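Local structure of rhamnosidase B (2OKX) at residues P690-V695 with C751-G756; Y348-P353 with A677-L682. The protein probably hydrolyses terminal alpha-L-rhamnosyl residues from glycosides, as an inverting glycoside hydrolase of family 78. All coordinates share one frame; numbering follows the deposited sequence.

Contact 1: P690-V695 with C751-G756; sequences PNEGIV and CIHADG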
loop_
_atom_site.group_PDB
_atom_site.type_symbol
_atom_site.label_atom_id
_atom_site.label_comp_id
_atom_site.label_asym_id
_atom_site.label_seq_id
_atom_site.Cartn_x
_atom_site.Cartn_y
_atom_site.Cartn_z
ATOM N N PRO A 690 22.843 -1.669 11.068
ATOM C CA PRO A 690 23.136 -2.864 10.271
ATOM C C PRO A 690 22.271 -4.061 10.645
ATOM O O PRO A 690 21.797 -4.171 11.774
ATOM C CB PRO A 690 24.611 -3.109 10.565
ATOM C CG PRO A 690 24.712 -2.705 12.008
ATOM C CD PRO A 690 23.928 -1.405 12.031
ATOM N N ASN A 691 22.063 -4.957 9.687
ATOM C CA ASN A 691 21.277 -6.158 9.936
ATOM C C ASN A 691 22.145 -7.052 10.812
ATOM O O ASN A 691 21.775 -8.180 11.137
ATOM C CB ASN A 691 20.971 -6.875 8.620
ATOM C CG ASN A 691 20.244 -5.992 7.630
ATOM O OD1 ASN A 691 19.117 -5.563 7.871
ATOM N ND2 ASN A 691 20.890 -5.713 6.503
ATOM N N GLU A 692 23.302 -6.515 11.191
ATOM C CA GLU A 692 24.295 -7.209 12.001
ATOM C C GLU A 692 23.927 -7.588 13.428
ATOM O O GLU A 692 23.189 -8.543 13.652
ATOM C CB GLU A 692 25.592 -6.396 12.033
ATOM C CG GLU A 692 26.282 -6.274 10.686
ATOM C CD GLU A 692 27.568 -5.478 10.768
ATOM O OE1 GLU A 692 28.231 -5.297 9.725
ATOM O OE2 GLU A 692 27.911 -5.032 11.882
ATOM N N GLY A 693 24.448 -6.839 14.395
ATOM C CA GLY A 693 24.197 -7.179 15.783
ATOM C C GLY A 693 23.344 -6.310 16.683
ATOM O O GLY A 693 22.118 -6.346 16.615
ATOM N N ILE A 694 24.005 -5.541 17.543
ATOM C CA ILE A 694 23.333 -4.688 18.518
ATOM C C ILE A 694 22.982 -3.283 18.036
ATOM O O ILE A 694 23.831 -2.392 18.013
ATOM C CB ILE A 694 24.191 -4.557 19.800
ATOM C CG1 ILE A 694 24.604 -5.945 20.291
ATOM C CG2 ILE A 694 23.402 -3.846 20.888
ATOM C CD1 ILE A 694 25.541 -5.917 21.483
ATOM N N VAL A 695 21.721 -3.092 17.661
ATOM C CA VAL A 695 21.257 -1.787 17.205
ATOM C C VAL A 695 20.579 -1.110 18.397
ATOM O O VAL A 695 19.606 -1.624 18.950
ATOM C CB VAL A 695 20.265 -1.929 16.034
ATOM C CG1 VAL A 695 19.832 -0.554 15.546
ATOM C CG2 VAL A 695 20.922 -2.713 14.900
ATOM N N CYS A 751 25.017 1.790 17.178
ATOM C CA CYS A 751 25.075 0.341 17.318
ATOM C C CYS A 751 26.460 -0.213 17.620
ATOM O O CYS A 751 27.442 0.522 17.751
ATOM C CB CYS A 751 24.589 -0.319 16.029
ATOM S SG CYS A 751 25.782 -0.160 14.664
ATOM N N ILE A 752 26.499 -1.535 17.728
ATOM C CA ILE A 752 27.718 -2.299 17.944
ATOM C C ILE A 752 27.641 -3.356 16.849
ATOM O O ILE A 752 26.742 -4.201 16.850
ATOM C CB ILE A 752 27.745 -3.005 19.318
ATOM C CG1 ILE A 752 27.875 -1.972 20.438
ATOM C CG2 ILE A 752 28.916 -3.985 19.373
ATOM C CD1 ILE A 752 27.959 -2.583 21.828
ATOM N N HIS A 753 28.571 -3.289 15.906
ATOM C CA HIS A 753 28.599 -4.220 14.790
ATOM C C HIS A 753 28.859 -5.664 15.205
ATOM O O HIS A 753 29.229 -5.940 16.345
ATOM C CB HIS A 753 29.641 -3.754 13.777
ATOM C CG HIS A 753 29.285 -2.459 13.116
ATOM N ND1 HIS A 753 28.404 -2.379 12.059
ATOM C CD2 HIS A 753 29.656 -1.186 13.392
ATOM C CE1 HIS A 753 28.248 -1.115 11.712
ATOM N NE2 HIS A 753 28.996 -0.370 12.506
ATOM N N ALA A 754 28.653 -6.579 14.264
ATOM C CA ALA A 754 28.846 -8.000 14.508
ATOM C C ALA A 754 30.252 -8.325 15.007
ATOM O O ALA A 754 30.419 -9.167 15.887
ATOM C CB ALA A 754 28.546 -8.787 13.236
ATOM N N ASP A 755 31.257 -7.658 14.448
ATOM C CA ASP A 755 32.640 -7.899 14.848
ATOM C C ASP A 755 32.991 -7.189 16.149
ATOM O O ASP A 755 34.158 -7.129 16.538
ATOM C CB ASP A 755 33.603 -7.459 13.739
ATOM C CG ASP A 755 33.459 -5.992 13.382
ATOM O OD1 ASP A 755 34.235 -5.511 12.527
ATOM O OD2 ASP A 755 32.572 -5.320 13.952
ATOM N N GLY A 756 31.975 -6.651 16.819
ATOM C CA GLY A 756 32.198 -5.962 18.077
ATOM C C GLY A 756 32.595 -4.509 17.915
ATOM O O GLY A 756 32.771 -3.799 18.904
#

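Contact 2: Y348-P353 with A677-L682; sequences YIDHRP and AGWNLL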
loop_
_atom_site.group_PDB
_atom_site.type_symbol
_atom_site.label_atom_id
_atom_site.label_comp_id
_atom_site.label_asym_id
_atom_site.label_seq_id
_atom_site.Cartn_x
_atom_site.Cartn_y
_atom_site.Cartn_z
ATOM N N TYR A 348 15.189 -14.950 -0.039
ATOM C CA TYR A 348 15.612 -14.230 1.150
ATOM C C TYR A 348 14.556 -14.069 2.236
ATOM O O TYR A 348 13.507 -13.468 2.016
ATOM C CB TYR A 348 16.137 -12.850 0.745
ATOM C CG TYR A 348 16.664 -12.024 1.895
ATOM C CD1 TYR A 348 17.719 -12.484 2.686
ATOM C CD2 TYR A 348 16.121 -10.771 2.184
ATOM C CE1 TYR A 348 18.221 -11.716 3.734
ATOM C CE2 TYR A 348 16.617 -9.994 3.230
ATOM C CZ TYR A 348 17.667 -10.474 3.999
ATOM O OH TYR A 348 18.163 -9.712 5.029
ATOM N N ILE A 349 14.846 -14.627 3.407
ATOM C CA ILE A 349 13.971 -14.524 4.572
ATOM C C ILE A 349 14.835 -13.715 5.536
ATOM O O ILE A 349 15.768 -14.254 6.141
ATOM C CB ILE A 349 13.677 -15.906 5.192
ATOM C CG1 ILE A 349 13.134 -16.860 4.123
ATOM C CG2 ILE A 349 12.683 -15.763 6.335
ATOM C CD1 ILE A 349 11.848 -16.403 3.474
ATOM N N ASP A 350 14.529 -12.425 5.672
ATOM C CA ASP A 350 15.325 -11.530 6.505
ATOM C C ASP A 350 15.509 -11.854 7.981
ATOM O O ASP A 350 16.327 -11.219 8.643
ATOM C CB ASP A 350 14.829 -10.082 6.345
ATOM C CG ASP A 350 13.382 -9.891 6.775
ATOM O OD1 ASP A 350 12.729 -8.990 6.209
ATOM O OD2 ASP A 350 12.903 -10.615 7.675
ATOM N N HIS A 351 14.774 -12.830 8.506
ATOM C CA HIS A 351 14.930 -13.188 9.914
ATOM C C HIS A 351 15.455 -14.611 10.109
ATOM O O HIS A 351 15.484 -15.125 11.228
ATOM C CB HIS A 351 13.608 -12.995 10.666
ATOM C CG HIS A 351 12.464 -13.766 10.093
ATOM N ND1 HIS A 351 12.011 -14.947 10.642
ATOM C CD2 HIS A 351 11.668 -13.518 9.026
ATOM C CE1 HIS A 351 10.985 -15.391 9.939
ATOM N NE2 HIS A 351 10.756 -14.542 8.953
ATOM N N ARG A 352 15.880 -15.238 9.015
ATOM C CA ARG A 352 16.427 -16.590 9.062
ATOM C C ARG A 352 17.664 -16.688 8.176
ATOM O O ARG A 352 17.714 -16.106 7.095
ATOM C CB ARG A 352 15.391 -17.607 8.584
ATOM C CG ARG A 352 14.191 -17.760 9.486
ATOM C CD ARG A 352 13.137 -18.591 8.788
ATOM N NE ARG A 352 11.897 -18.679 9.551
ATOM C CZ ARG A 352 10.742 -19.097 9.041
ATOM N NH1 ARG A 352 10.670 -19.461 7.766
ATOM N NH2 ARG A 352 9.662 -19.154 9.804
ATOM N N PRO A 353 18.694 -17.416 8.636
ATOM C CA PRO A 353 19.906 -17.549 7.824
ATOM C C PRO A 353 19.554 -18.288 6.543
ATOM O O PRO A 353 18.569 -19.024 6.496
ATOM C CB PRO A 353 20.835 -18.364 8.722
ATOM C CG PRO A 353 20.401 -17.973 10.094
ATOM C CD PRO A 353 18.897 -18.004 9.971
ATOM N N ALA A 677 20.184 -10.918 13.919
ATOM C CA ALA A 677 20.572 -10.928 12.517
ATOM C C ALA A 677 19.268 -10.760 11.752
ATOM O O ALA A 677 18.547 -11.730 11.530
ATOM C CB ALA A 677 21.230 -12.255 12.155
ATOM N N GLY A 678 18.957 -9.525 11.371
ATOM C CA GLY A 678 17.724 -9.272 10.649
ATOM C C GLY A 678 17.564 -7.823 10.236
ATOM O O GLY A 678 18.518 -7.051 10.278
ATOM N N TRP A 679 16.353 -7.453 9.837
ATOM C CA TRP A 679 16.071 -6.089 9.403
ATOM C C TRP A 679 15.837 -5.236 10.649
ATOM O O TRP A 679 14.720 -5.148 11.152
ATOM C CB TRP A 679 14.833 -6.096 8.501
ATOM C CG TRP A 679 14.645 -4.867 7.664
ATOM C CD1 TRP A 679 15.520 -3.828 7.509
ATOM C CD2 TRP A 679 13.508 -4.561 6.848
ATOM N NE1 TRP A 679 14.997 -2.893 6.647
ATOM C CE2 TRP A 679 13.762 -3.318 6.228
ATOM C CE3 TRP A 679 12.299 -5.217 6.581
ATOM C CZ2 TRP A 679 12.847 -2.716 5.356
ATOM C CZ3 TRP A 679 11.387 -4.616 5.713
ATOM C CH2 TRP A 679 11.669 -3.379 5.113
ATOM N N ASN A 680 16.907 -4.616 11.139
ATOM C CA ASN A 680 16.863 -3.784 12.345
ATOM C C ASN A 680 16.608 -2.327 11.987
ATOM O O ASN A 680 17.421 -1.450 12.281
ATOM C CB ASN A 680 18.196 -3.912 13.086
ATOM C CG ASN A 680 18.596 -5.357 13.312
ATOM O OD1 ASN A 680 19.771 -5.716 13.198
ATOM N ND2 ASN A 680 17.620 -6.195 13.640
ATOM N N LEU A 681 15.456 -2.080 11.374
ATOM C CA LEU A 681 15.083 -0.749 10.916
ATOM C C LEU A 681 14.321 0.139 11.889
ATOM O O LEU A 681 13.661 -0.334 12.813
ATOM C CB LEU A 681 14.244 -0.878 9.639
ATOM C CG LEU A 681 13.708 0.415 9.018
ATOM C CD1 LEU A 681 14.852 1.136 8.325
ATOM C CD2 LEU A 681 12.590 0.106 8.026
ATOM N N LEU A 682 14.424 1.441 11.646
ATOM C CA LEU A 682 13.707 2.450 12.409
ATOM C C LEU A 682 13.307 3.592 11.474
ATOM O O LEU A 682 12.124 3.854 11.290
ATOM C CB LEU A 682 14.544 3.017 13.560
ATOM C CG LEU A 682 13.819 4.170 14.279
ATOM C CD1 LEU A 682 12.451 3.696 14.764
ATOM C CD2 LEU A 682 14.649 4.681 15.445
HETATM O O HOH W 1 14.287 -9.430 10.161
HETATM O O HOH W 2 15.866 -12.599 13.496
#

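Contact 1: P690-V695 with C751-G756
A small three-stranded antiparallel sheet in the six-hairpin glycosidase domain has strand 694-695 at one edge, where Ile-694 pairs with Ile-752 and Val-695 with Cys-751. Two backbone bonds define the Ile-694/Ile-752 hydrogen-bonded pair: Ile-752 N to Ile-694 O, 2.8 Å, and the longer, more bent Ile-694 N to Ile-752 O, 3.1 Å and 139°. The two isoleucines lie side by side on one face of the sheet and point the same way. They touch at their roots (Ile-694 CB to Ile-752 CB, 3.9 Å) and again at their ends, between the two CD1 atoms.

Val-695 and Cys-751 make the non-hydrogen-bonded pair on the other face, and Val-695 is also the N-cap of helix 696-715. With chi1 at 72°, the sulfur of Cys-751 sits between its own backbone N and carbonyl carbon. From there SG reaches Pro-690 CD at 3.5 Å and lies over one face of the His-753 ring, offset toward its rim. The Pro-690 and His-753 side chains cross at about a right angle, and Pro-690 CG comes within 3.7 Å of His-753 ND1.

The extended side chain of Glu-692 brings OE2 to the ring edge, with the carboxylate turned 70° from the imidazole. OE2 accepts from His-753 ND1 at 2.7 Å and from Ala-754 N at 2.9 Å, although its modelled place is somewhat doubtful. Asp-688 bonds weakly to His-753 NE2. If OE2 is placed correctly, the two acceptors, one at each ring nitrogen, would limit rotation of the imidazole, though the Asp-688 one is weak.

Contact 2: Y348-P353 with A677-L682
Asp-350, in the type I turn 349-352 of the D2 domain, meets Gly-678 and Trp-679 of a loop in the six-hairpin domain. Its backbone O lies 3.1 Å from Gly-678 CA in a CA-H...O contact, 135° at the hydrogen. The side chain starts beside Tyr-348: Asp-350 CB is 3.6 Å from Tyr-348 CE2, while the backbone N of Asp-350 stands over the centre of that phenol ring. A chi1 of 61° swings CG between the backbone N and the carbonyl carbon, and the carboxylate then divides its work between two branches.

OD1 comes within 3.8 Å of Trp-679 CE3, at the six-membered ring of the indole; the carboxylate and indole planes are 44° apart. The firmer partner of OD1 is the hydroxyl of Ser-624. OD2 takes the backbone N-H of Val-625 and, weakly, water 1 at 3.1 Å. That water in turn accepts from Trp-679 N at 2.9 Å, so it offers a weak polar link from the carboxylate to the loop.

Water 2 makes a second, weak bridge, 3.4 Å from both His-351 O and Ala-677 O. His-351 NE2 bonds the hydroxyl of Ser-623, next to the partner of Asp-350. Between these two segments the polar links are a CA-H...O contact and weak water bridges, whereas the buried carboxylate is satisfied mainly by direct bonds to 624-625, which would hold its charge beside the indole.

Contacts 1 and 2 follow one another along the chain, their centres about 12 Å apart, and they share the loop region leading from 677-682 into helix 696-715. Asn-691 O probably accepts a hydrogen bond from Gly-678 N (3.1 Å), and Val-695 CG2 packs on Asn-680 CB at 3.5 Å. Contact 1 lies wholly within the six-hairpin domain, while contact 2 links the 677-682 loop to the D2 domain. A glycerol, probably from the crystallisation liquor, lies about 3 Å from the side chain of Trp-679. It may mark a pocket beside contact 2, though it does not by itself identify the rhamnose site.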